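Side-chain contacts in HTH-type transcriptional regulator mcbR (Escherichia coli UMEA 3718-1, PDB 4P9F), which represses expression of McbA by binding its promoter region, which prevents colanic acid overproduction and mucoidy, and is important for biofilm formation: residues Leu8-Asp13 against Thr43-Ala48; Arg51-Asn56 against Gln64-Pro69; Leu131-Ile136 against Ala199-Gln204; Val154-Gly159 against Ala207-Gln212. All coordinates share one frame; numbering follows the deposited sequence.

In the fold
Interactions 1 and 2 lie in the GntR-type DNA-binding region and share helix 42-54: its earlier turns pack on helix 6-19 in interaction 1, and its last turn faces the small antiparallel sheet in interaction 2. They meet through a Glu11-Arg51 salt bridge. Interactions 3 and 4 use helix 191-210 of the FCD region, centres about 15 Å apart. Interaction 1 is buried and held by methyl packing, with no hydrogen bond across it; interaction 2 is thinner and partly open. Interactions 3 and 4 are buried too; 3 lays an arginine against aliphatic side chains, and 4 alone has a hydrogen bond across its segments. Interactions 2 and 4 touch where Val68 packs on Pro158, joining the two regions.

Interaction 1: residues Leu8-Asp13 against Thr43-Ala48; sequences LQVEND and TPVREA
The methyl of Ala48 sits in the angle between Val10 and Glu11, and this is where the two helices come closest. Its CB is 3.6 Å from the backbone N of Glu11 and 3.7 Å from CG1 of Val10, while the CB of Glu11 lies alongside it at 3.9 Å. With so small a residue facing helix 6-19, the short axes approach to 8.2 Å, crossing at -45°. Val10 brings CG1 to Ala48 because that branch is anti to its backbone N (chi1 178°); its other methyl, CG2, meets CG2 of Val45 more loosely at 4.4 Å. No hydrogen bond crosses between the segments. The carboxylate of Glu11 runs on past Ala48 on an extended chain, and OE1 forms a salt bridge with Arg51, one turn further along helix 42-54. In contrast to this close fit, Gln9 and Asp13 lie on the exposed side of helix 6-19, and Thr43 is exposed at the start of the other segment. Residues 43-48 belong to the helix-turn-helix motif. Helix 31-38 closes the apolar side of the contact, with Leu38 against Val10 and both Leu34 and Ala35 against Val45, so that three helices share one small core.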
# COMPACT_ATOMS: atom_id res chain seq x y z
N LEU A 8 -8.69 -6.69 16.36
CA LEU A 8 -8.09 -5.45 15.85
C LEU A 8 -7.02 -4.94 16.81
O LEU A 8 -5.99 -4.44 16.38
CB LEU A 8 -9.15 -4.37 15.65
CG LEU A 8 -8.65 -2.98 15.17
CD1 LEU A 8 -7.88 -3.12 13.84
CD2 LEU A 8 -9.84 -2.01 15.01
N GLN A 9 -7.27 -5.11 18.11
CA GLN A 9 -6.36 -4.61 19.13
C GLN A 9 -5.04 -5.37 19.07
O GLN A 9 -3.95 -4.78 19.11
CB GLN A 9 -6.99 -4.76 20.51
CG GLN A 9 -6.21 -4.08 21.59
CD GLN A 9 -6.05 -2.60 21.30
OE1 GLN A 9 -4.93 -2.10 21.18
NE2 GLN A 9 -7.18 -1.91 21.15
N VAL A 10 -5.12 -6.68 18.95
CA VAL A 10 -3.90 -7.47 18.79
C VAL A 10 -3.19 -7.12 17.47
O VAL A 10 -1.98 -7.00 17.43
CB VAL A 10 -4.19 -8.99 18.82
CG1 VAL A 10 -2.90 -9.79 18.58
CG2 VAL A 10 -4.85 -9.40 20.17
N GLU A 11 -3.96 -6.97 16.40
CA GLU A 11 -3.37 -6.66 15.11
C GLU A 11 -2.62 -5.32 15.11
O GLU A 11 -1.49 -5.23 14.62
CB GLU A 11 -4.45 -6.59 14.03
CG GLU A 11 -3.82 -6.36 12.66
CD GLU A 11 -4.85 -6.09 11.59
OE1 GLU A 11 -6.04 -5.88 11.93
OE2 GLU A 11 -4.45 -6.10 10.40
N ASN A 12 -3.25 -4.28 15.67
CA ASN A 12 -2.60 -2.97 15.76
C ASN A 12 -1.37 -3.00 16.64
O ASN A 12 -0.37 -2.36 16.33
CB ASN A 12 -3.59 -1.92 16.26
CG ASN A 12 -4.61 -1.55 15.21
OD1 ASN A 12 -4.36 -1.71 14.00
ND2 ASN A 12 -5.75 -1.04 15.64
N ASP A 13 -1.43 -3.75 17.74
CA ASP A 13 -0.25 -3.86 18.60
C ASP A 13 0.91 -4.59 17.89
O ASP A 13 2.07 -4.18 18.00
CB ASP A 13 -0.62 -4.54 19.91
CG ASP A 13 -1.47 -3.63 20.81
OD1 ASP A 13 -1.46 -2.40 20.58
OD2 ASP A 13 -2.15 -4.14 21.73
N THR A 43 -8.35 -17.54 19.35
CA THR A 43 -9.07 -17.07 18.17
C THR A 43 -8.74 -15.64 17.70
O THR A 43 -8.35 -15.47 16.56
CB THR A 43 -10.59 -17.19 18.38
OG1 THR A 43 -10.90 -18.56 18.64
CG2 THR A 43 -11.33 -16.72 17.15
N PRO A 44 -8.86 -14.62 18.59
CA PRO A 44 -8.52 -13.30 18.03
C PRO A 44 -7.02 -13.12 17.75
O PRO A 44 -6.65 -12.37 16.85
CB PRO A 44 -8.96 -12.32 19.12
CG PRO A 44 -8.91 -13.12 20.41
CD PRO A 44 -9.30 -14.55 20.00
N VAL A 45 -6.18 -13.84 18.48
CA VAL A 45 -4.72 -13.76 18.29
C VAL A 45 -4.34 -14.38 16.95
O VAL A 45 -3.64 -13.75 16.15
CB VAL A 45 -3.98 -14.45 19.45
CG1 VAL A 45 -2.46 -14.41 19.20
CG2 VAL A 45 -4.34 -13.72 20.76
N ARG A 46 -4.83 -15.60 16.70
CA ARG A 46 -4.59 -16.23 15.40
C ARG A 46 -5.11 -15.39 14.23
O ARG A 46 -4.43 -15.25 13.20
CB ARG A 46 -5.22 -17.63 15.35
CG ARG A 46 -4.89 -18.38 14.05
CD ARG A 46 -5.69 -19.69 13.90
NE ARG A 46 -7.12 -19.41 13.79
CZ ARG A 46 -8.02 -19.69 14.73
NH1 ARG A 46 -7.64 -20.30 15.85
NH2 ARG A 46 -9.29 -19.37 14.54
N GLU A 47 -6.31 -14.81 14.37
CA GLU A 47 -6.85 -13.99 13.28
C GLU A 47 -6.00 -12.76 12.99
O GLU A 47 -5.82 -12.36 11.82
CB GLU A 47 -8.29 -13.54 13.56
CG GLU A 47 -9.31 -14.65 13.57
CD GLU A 47 -10.73 -14.15 13.81
OE1 GLU A 47 -10.91 -12.97 14.21
OE2 GLU A 47 -11.67 -14.94 13.62
N ALA A 48 -5.50 -12.13 14.04
CA ALA A 48 -4.67 -10.93 13.89
C ALA A 48 -3.40 -11.28 13.13
O ALA A 48 -3.00 -10.58 12.21
CB ALA A 48 -4.35 -10.32 15.26

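Interaction 2: residues Arg51-Asn56 against Gln64-Pro69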
# COMPACT_ATOMS: atom_id res chain seq x y z
N ARG A 51 -4.21 -11.87 9.53
CA ARG A 51 -4.41 -10.59 8.84
C ARG A 51 -3.07 -10.03 8.37
O ARG A 51 -2.98 -9.47 7.28
CB ARG A 51 -5.08 -9.59 9.79
CG ARG A 51 -6.57 -9.83 10.06
CD ARG A 51 -7.13 -8.72 10.96
NE ARG A 51 -8.55 -8.93 11.24
CZ ARG A 51 -9.32 -8.08 11.90
NH1 ARG A 51 -8.80 -6.95 12.38
NH2 ARG A 51 -10.61 -8.36 12.07
N LEU A 52 -2.04 -10.18 9.19
CA LEU A 52 -0.71 -9.71 8.82
C LEU A 52 -0.09 -10.58 7.72
O LEU A 52 0.57 -10.07 6.81
CB LEU A 52 0.17 -9.66 10.07
CG LEU A 52 -0.25 -8.56 11.06
CD1 LEU A 52 0.44 -8.73 12.41
CD2 LEU A 52 0.08 -7.18 10.49
N VAL A 53 -0.34 -11.89 7.78
CA VAL A 53 0.09 -12.79 6.72
C VAL A 53 -0.53 -12.36 5.39
O VAL A 53 0.15 -12.34 4.37
CB VAL A 53 -0.26 -14.26 7.03
CG1 VAL A 53 -0.14 -15.15 5.77
CG2 VAL A 53 0.61 -14.77 8.17
N SER A 54 -1.80 -12.00 5.40
CA SER A 54 -2.51 -11.67 4.16
C SER A 54 -1.95 -10.43 3.46
O SER A 54 -2.13 -10.27 2.25
CB SER A 54 -4.01 -11.49 4.43
OG SER A 54 -4.26 -10.29 5.12
N VAL A 55 -1.32 -9.52 4.21
CA VAL A 55 -0.65 -8.38 3.57
C VAL A 55 0.88 -8.58 3.51
O VAL A 55 1.63 -7.64 3.26
CB VAL A 55 -1.00 -7.03 4.26
CG1 VAL A 55 -2.49 -6.76 4.14
CG2 VAL A 55 -0.52 -6.99 5.71
N ASN A 56 1.32 -9.82 3.77
CA ASN A 56 2.74 -10.19 3.70
C ASN A 56 3.64 -9.49 4.73
O ASN A 56 4.84 -9.34 4.51
CB ASN A 56 3.26 -9.92 2.29
CG ASN A 56 2.54 -10.75 1.26
OD1 ASN A 56 2.36 -11.94 1.45
ND2 ASN A 56 2.06 -10.12 0.20
N GLN A 64 1.22 -24.00 13.70
CA GLN A 64 0.47 -22.88 14.31
C GLN A 64 1.38 -21.75 14.79
O GLN A 64 1.35 -21.31 15.97
CB GLN A 64 -0.41 -23.40 15.46
CG GLN A 64 -1.49 -24.36 14.98
CD GLN A 64 -2.24 -25.04 16.12
OE1 GLN A 64 -1.80 -25.00 17.27
NE2 GLN A 64 -3.37 -25.66 15.80
N ALA A 65 2.22 -21.30 13.87
CA ALA A 65 3.22 -20.28 14.18
C ALA A 65 3.47 -19.43 12.94
O ALA A 65 2.99 -19.75 11.84
CB ALA A 65 4.53 -20.92 14.70
N PHE A 66 4.18 -18.34 13.14
CA PHE A 66 4.47 -17.38 12.10
C PHE A 66 5.91 -16.90 12.20
O PHE A 66 6.54 -17.06 13.24
CB PHE A 66 3.50 -16.20 12.21
CG PHE A 66 2.08 -16.62 12.13
CD1 PHE A 66 1.39 -17.03 13.27
CD2 PHE A 66 1.44 -16.67 10.92
CE1 PHE A 66 0.08 -17.45 13.19
CE2 PHE A 66 0.11 -17.09 10.83
CZ PHE A 66 -0.56 -17.47 11.97
N THR A 67 6.46 -16.37 11.12
CA THR A 67 7.78 -15.77 11.27
C THR A 67 7.76 -14.34 10.77
O THR A 67 7.04 -13.99 9.83
CB THR A 67 8.91 -16.54 10.53
OG1 THR A 67 8.58 -16.66 9.15
CG2 THR A 67 9.14 -17.94 11.13
N VAL A 68 8.55 -13.52 11.47
CA VAL A 68 8.81 -12.15 11.08
C VAL A 68 9.67 -12.19 9.82
O VAL A 68 10.66 -12.92 9.77
CB VAL A 68 9.51 -11.39 12.22
CG1 VAL A 68 9.85 -9.96 11.80
CG2 VAL A 68 8.62 -11.43 13.50
N PRO A 69 9.27 -11.46 8.77
CA PRO A 69 10.02 -11.53 7.51
C PRO A 69 11.46 -11.05 7.64
O PRO A 69 11.75 -10.24 8.50
CB PRO A 69 9.23 -10.61 6.57
CG PRO A 69 7.87 -10.57 7.15
CD PRO A 69 8.07 -10.62 8.64
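Val53 pushes one methyl against the ring of Phe66, the main touch between the end of helix 42-54 and strand 65-67. Two residues earlier, Arg51 begins the last turn of the helix, and its carbonyl is the one to which Ser54 returns. At Val53, CG2 is 3.4 Å from CD2 and 3.6 Å from CE2 of Phe66, so the methyl lies obliquely against the CD2-CE2 bond. This branch faces the strand because it stands anti to the carbonyl carbon while CG1 lies anti to the backbone N (chi1 165°). The two side chains cross nearly at right angles, and Val60 of strand 59-61 also packs on Val53. Ser54 folds back, its OG donating to Arg51 O at 2.6 Å from 31° off the carbonyl plane. Val55 packs on Val55 of the second subunit. Asn56, with positive phi (65°), is the C-prime residue of a Schellman motif in which its own N bonds to Val53 O and Ala57 N reaches Leu52 O. Its carbonyl O lies 4.2 Å from CG of Pro69, a loose touch, and its ND2 bonds to Glu147 of the second subunit. The contact belongs to the winged helix-turn-helix fold of GntR regulators, where helix 42-54 packs on the hairpin of strands 59-61 and 65-67, the wing.

Interaction 3: residues Leu131-Ile136 against Ala199-Gln204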
# COMPACT_ATOMS: atom_id res chain seq x y z
N LEU A 131 4.97 8.90 15.17
CA LEU A 131 3.79 9.66 15.58
C LEU A 131 3.81 11.06 14.98
O LEU A 131 2.78 11.61 14.58
CB LEU A 131 3.73 9.74 17.10
CG LEU A 131 3.26 8.49 17.84
CD1 LEU A 131 3.23 8.73 19.33
CD2 LEU A 131 1.90 8.01 17.33
N PHE A 132 4.99 11.65 14.94
CA PHE A 132 5.19 12.98 14.39
C PHE A 132 4.84 13.00 12.90
O PHE A 132 4.03 13.81 12.44
CB PHE A 132 6.64 13.43 14.62
CG PHE A 132 6.99 14.77 14.02
CD1 PHE A 132 6.65 15.96 14.67
CD2 PHE A 132 7.69 14.85 12.82
CE1 PHE A 132 6.97 17.19 14.13
CE2 PHE A 132 8.03 16.09 12.27
CZ PHE A 132 7.67 17.26 12.92
N ARG A 133 5.43 12.09 12.13
CA ARG A 133 5.18 12.11 10.70
C ARG A 133 3.73 11.72 10.38
O ARG A 133 3.11 12.31 9.50
CB ARG A 133 6.14 11.17 9.95
CG ARG A 133 7.51 11.79 9.63
CD ARG A 133 8.30 10.86 8.69
NE ARG A 133 9.55 10.36 9.23
CZ ARG A 133 10.32 9.49 8.60
NH1 ARG A 133 9.94 9.03 7.42
NH2 ARG A 133 11.45 9.07 9.15
N LEU A 134 3.19 10.77 11.12
CA LEU A 134 1.82 10.34 10.88
C LEU A 134 0.81 11.45 11.19
O LEU A 134 -0.17 11.61 10.48
CB LEU A 134 1.50 9.10 11.70
CG LEU A 134 0.32 8.28 11.18
CD1 LEU A 134 0.49 7.95 9.72
CD2 LEU A 134 0.17 7.02 12.00
N ALA A 135 1.08 12.23 12.24
CA ALA A 135 0.25 13.37 12.57
C ALA A 135 0.22 14.36 11.41
O ALA A 135 -0.81 14.96 11.11
CB ALA A 135 0.74 14.05 13.85
N ILE A 136 1.37 14.54 10.77
CA ILE A 136 1.43 15.38 9.59
C ILE A 136 0.60 14.78 8.47
O ILE A 136 -0.29 15.44 7.92
CB ILE A 136 2.89 15.57 9.10
CG1 ILE A 136 3.73 16.31 10.16
CG2 ILE A 136 2.92 16.34 7.79
CD1 ILE A 136 5.23 16.28 9.87
N ALA A 199 12.67 14.69 2.82
CA ALA A 199 13.61 13.86 2.07
C ALA A 199 14.95 13.73 2.82
O ALA A 199 15.52 12.65 2.89
CB ALA A 199 13.85 14.44 0.67
N GLU A 200 15.42 14.84 3.38
CA GLU A 200 16.66 14.85 4.16
C GLU A 200 16.53 13.94 5.39
O GLU A 200 17.46 13.21 5.73
CB GLU A 200 17.01 16.29 4.59
CG GLU A 200 17.56 17.22 3.48
CD GLU A 200 19.06 17.10 3.25
OE1 GLU A 200 19.83 17.34 4.21
OE2 GLU A 200 19.49 16.81 2.11
N ILE A 201 15.38 14.01 6.05
CA ILE A 201 15.11 13.16 7.22
C ILE A 201 15.21 11.69 6.84
O ILE A 201 15.86 10.89 7.53
CB ILE A 201 13.72 13.46 7.83
CG1 ILE A 201 13.74 14.84 8.51
CG2 ILE A 201 13.30 12.38 8.85
CD1 ILE A 201 12.40 15.32 8.97
N MSE A 202 14.56 11.34 5.74
CA MSE A 202 14.54 9.97 5.30
C MSE A 202 15.93 9.51 4.89
O MSE A 202 16.36 8.43 5.27
CB MSE A 202 13.54 9.79 4.15
CG MSE A 202 12.07 9.94 4.59
SE MSE A 202 10.77 9.46 3.17
CE MSE A 202 11.01 10.96 1.96
N GLN A 203 16.65 10.36 4.15
CA GLN A 203 18.01 10.01 3.72
C GLN A 203 18.94 9.71 4.89
O GLN A 203 19.64 8.68 4.90
CB GLN A 203 18.62 11.13 2.87
CG GLN A 203 18.16 11.12 1.43
CD GLN A 203 18.75 12.26 0.63
OE1 GLN A 203 19.76 12.86 1.02
NE2 GLN A 203 18.12 12.57 -0.49
N GLN A 204 18.92 10.57 5.90
CA GLN A 204 19.81 10.37 7.05
C GLN A 204 19.39 9.14 7.88
O GLN A 204 20.25 8.43 8.40
CB GLN A 204 19.86 11.63 7.92
CG GLN A 204 18.57 11.95 8.69
CD GLN A 204 18.66 13.23 9.54
OE1 GLN A 204 19.58 14.04 9.36
NE2 GLN A 204 17.72 13.40 10.46
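Arg133 lays one face of its guanidinium over the CG2 methyl of Ile201, with NH2 3.8 Å and CZ 4.2 Å from that carbon. The two side chains run past each other in opposite directions, so the end of the arginine overlaps the branch of the isoleucine. Ile201 presents CG2 because this methyl stands anti to its backbone N, with CG1 turned beside the N instead (chi1 -71°). On the neighbouring residue, Met202, a selenomethionine, CG comes to 3.7 Å from NH1 of Arg133, meeting the guanidinium obliquely. A bend at chi3 (-119°) turns the end of the arginine, whose chain is otherwise extended. The backbones stay well apart, 10.6 Å between the CA atoms of Arg133 and Ile201, and the long side chain spans that gap inside the all-helical FCD domain, between helix 122-138 and helix 191-210. No hydrogen bond joins the two segments; the charge is met from helix 73-95, where Glu87 forms a salt bridge with NH1 and would be expected to offset the like charge that Arg83 brings close to the same nitrogen. Trp153 of helix 143-156 packs on Arg133 as well, Tyr179 and Leu182 of helix 177-187 lie beyond Ile201, and Tyr84 and Leu88 of helix 73-95 cover Met202.

Interaction 4: residues Val154-Gly159 against Ala207-Gln212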
# COMPACT_ATOMS: atom_id res chain seq x y z
N VAL A 154 5.40 -1.01 8.44
CA VAL A 154 5.30 -2.36 9.00
C VAL A 154 6.24 -3.31 8.25
O VAL A 154 6.92 -4.11 8.86
CB VAL A 154 3.86 -2.91 8.94
CG1 VAL A 154 3.83 -4.39 9.33
CG2 VAL A 154 2.93 -2.10 9.88
N ARG A 155 6.27 -3.20 6.92
CA ARG A 155 7.11 -4.06 6.08
C ARG A 155 8.61 -3.81 6.34
O ARG A 155 9.39 -4.73 6.42
CB ARG A 155 6.78 -3.83 4.59
CG ARG A 155 5.39 -4.29 4.17
CD ARG A 155 5.23 -5.79 4.26
NE ARG A 155 5.87 -6.54 3.17
CZ ARG A 155 5.31 -6.71 1.97
NH1 ARG A 155 4.15 -6.13 1.70
NH2 ARG A 155 5.90 -7.44 1.04
N MSE A 156 9.01 -2.54 6.45
CA MSE A 156 10.42 -2.28 6.70
C MSE A 156 10.79 -2.45 8.17
O MSE A 156 11.98 -2.57 8.49
CB MSE A 156 10.81 -0.88 6.23
CG MSE A 156 10.23 0.25 7.03
SE MSE A 156 10.84 1.97 6.27
CE MSE A 156 12.63 1.91 6.76
N GLY A 157 9.78 -2.47 9.03
CA GLY A 157 9.96 -2.56 10.47
C GLY A 157 11.04 -3.47 11.04
O GLY A 157 11.80 -3.03 11.89
N PRO A 158 11.10 -4.74 10.60
CA PRO A 158 12.14 -5.64 11.14
C PRO A 158 13.56 -5.13 10.84
O PRO A 158 14.50 -5.43 11.59
CB PRO A 158 11.87 -6.97 10.43
CG PRO A 158 10.40 -6.92 10.06
CD PRO A 158 10.15 -5.45 9.72
N GLY A 159 13.69 -4.33 9.79
CA GLY A 159 14.97 -3.75 9.46
C GLY A 159 15.44 -2.75 10.52
O GLY A 159 16.61 -2.39 10.56
N ALA A 207 20.35 5.91 5.96
CA ALA A 207 21.79 5.74 5.99
C ALA A 207 22.22 4.95 7.23
O ALA A 207 23.12 4.12 7.19
CB ALA A 207 22.49 7.10 5.95
N ILE A 208 21.55 5.23 8.34
CA ILE A 208 21.78 4.50 9.58
C ILE A 208 21.37 3.03 9.45
O ILE A 208 22.09 2.13 9.90
CB ILE A 208 21.02 5.14 10.75
CG1 ILE A 208 21.44 6.60 10.90
CG2 ILE A 208 21.27 4.38 12.05
CD1 ILE A 208 20.64 7.34 11.93
N LEU A 209 20.22 2.79 8.82
CA LEU A 209 19.74 1.42 8.69
C LEU A 209 20.65 0.56 7.84
O LEU A 209 20.80 -0.62 8.11
CB LEU A 209 18.33 1.39 8.09
CG LEU A 209 17.21 2.01 8.91
CD1 LEU A 209 15.87 1.74 8.25
CD2 LEU A 209 17.23 1.46 10.34
N TYR A 210 21.28 1.16 6.82
CA TYR A 210 22.09 0.38 5.89
C TYR A 210 23.36 -0.14 6.54
O TYR A 210 23.97 -1.08 6.02
CB TYR A 210 22.46 1.19 4.65
CG TYR A 210 21.39 1.19 3.60
CD1 TYR A 210 20.06 1.26 3.95
CD2 TYR A 210 21.70 1.13 2.24
CE1 TYR A 210 19.06 1.27 3.01
CE2 TYR A 210 20.70 1.14 1.28
CZ TYR A 210 19.38 1.21 1.68
OH TYR A 210 18.34 1.23 0.78
N GLN A 211 23.74 0.42 7.68
CA GLN A 211 24.96 -0.03 8.35
C GLN A 211 24.86 -1.52 8.74
O GLN A 211 25.87 -2.17 8.95
CB GLN A 211 25.24 0.80 9.60
CG GLN A 211 25.45 2.30 9.37
CD GLN A 211 25.58 3.07 10.70
OE1 GLN A 211 25.55 2.48 11.79
NE2 GLN A 211 25.71 4.39 10.61
N GLN A 212 23.64 -2.05 8.81
CA GLN A 212 23.46 -3.42 9.30
C GLN A 212 23.86 -4.48 8.28
O GLN A 212 24.07 -5.64 8.66
CB GLN A 212 22.01 -3.66 9.73
CG GLN A 212 21.00 -3.81 8.59
CD GLN A 212 19.57 -3.76 9.08
OE1 GLN A 212 19.02 -4.74 9.58
NE2 GLN A 212 18.95 -2.58 8.95
O HOH W 1 17.29 -5.26 11.69
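Gln212 reaches across to Gly159 with its amide NE2, which donates to the glycine carbonyl O at 2.8 Å with an N-H...O angle of 155°. The donor lies in the carbonyl plane, on a lone pair, although the oxygen is tilted 15° out of the plane of the Gln212 amide. Beside this bond, CD2 of Leu209 lies 3.9 Å from the same Gly159 O, and its other methyl, CD1, meets CE of Met156, a selenomethionine, at 3.6 Å, those two side chains crossing nearly at right angles. The contact joins residues 156-159, which carry on from helix 143-156, to the last part of helix 191-210 and the 3-10 segment 211-212 after it, within the FCD helical bundle. NE2 also donates to Leu209 O at 2.8 Å, so two carbonyls grip the one nitrogen and hold the amide's rotation; CG, set between the backbone N and the carbonyl carbon (chi1 74°), turns the amide back toward Leu209 O. Gln212 N reaches that oxygen from the opposite face. A water gives hydrogens to OE1 of Gln212, at 2.8 Å, and to Pro158 O. Further out, Leu76 and Arg83 pack on Met156, Leu163 on Leu209 and Tyr162 on Gln212.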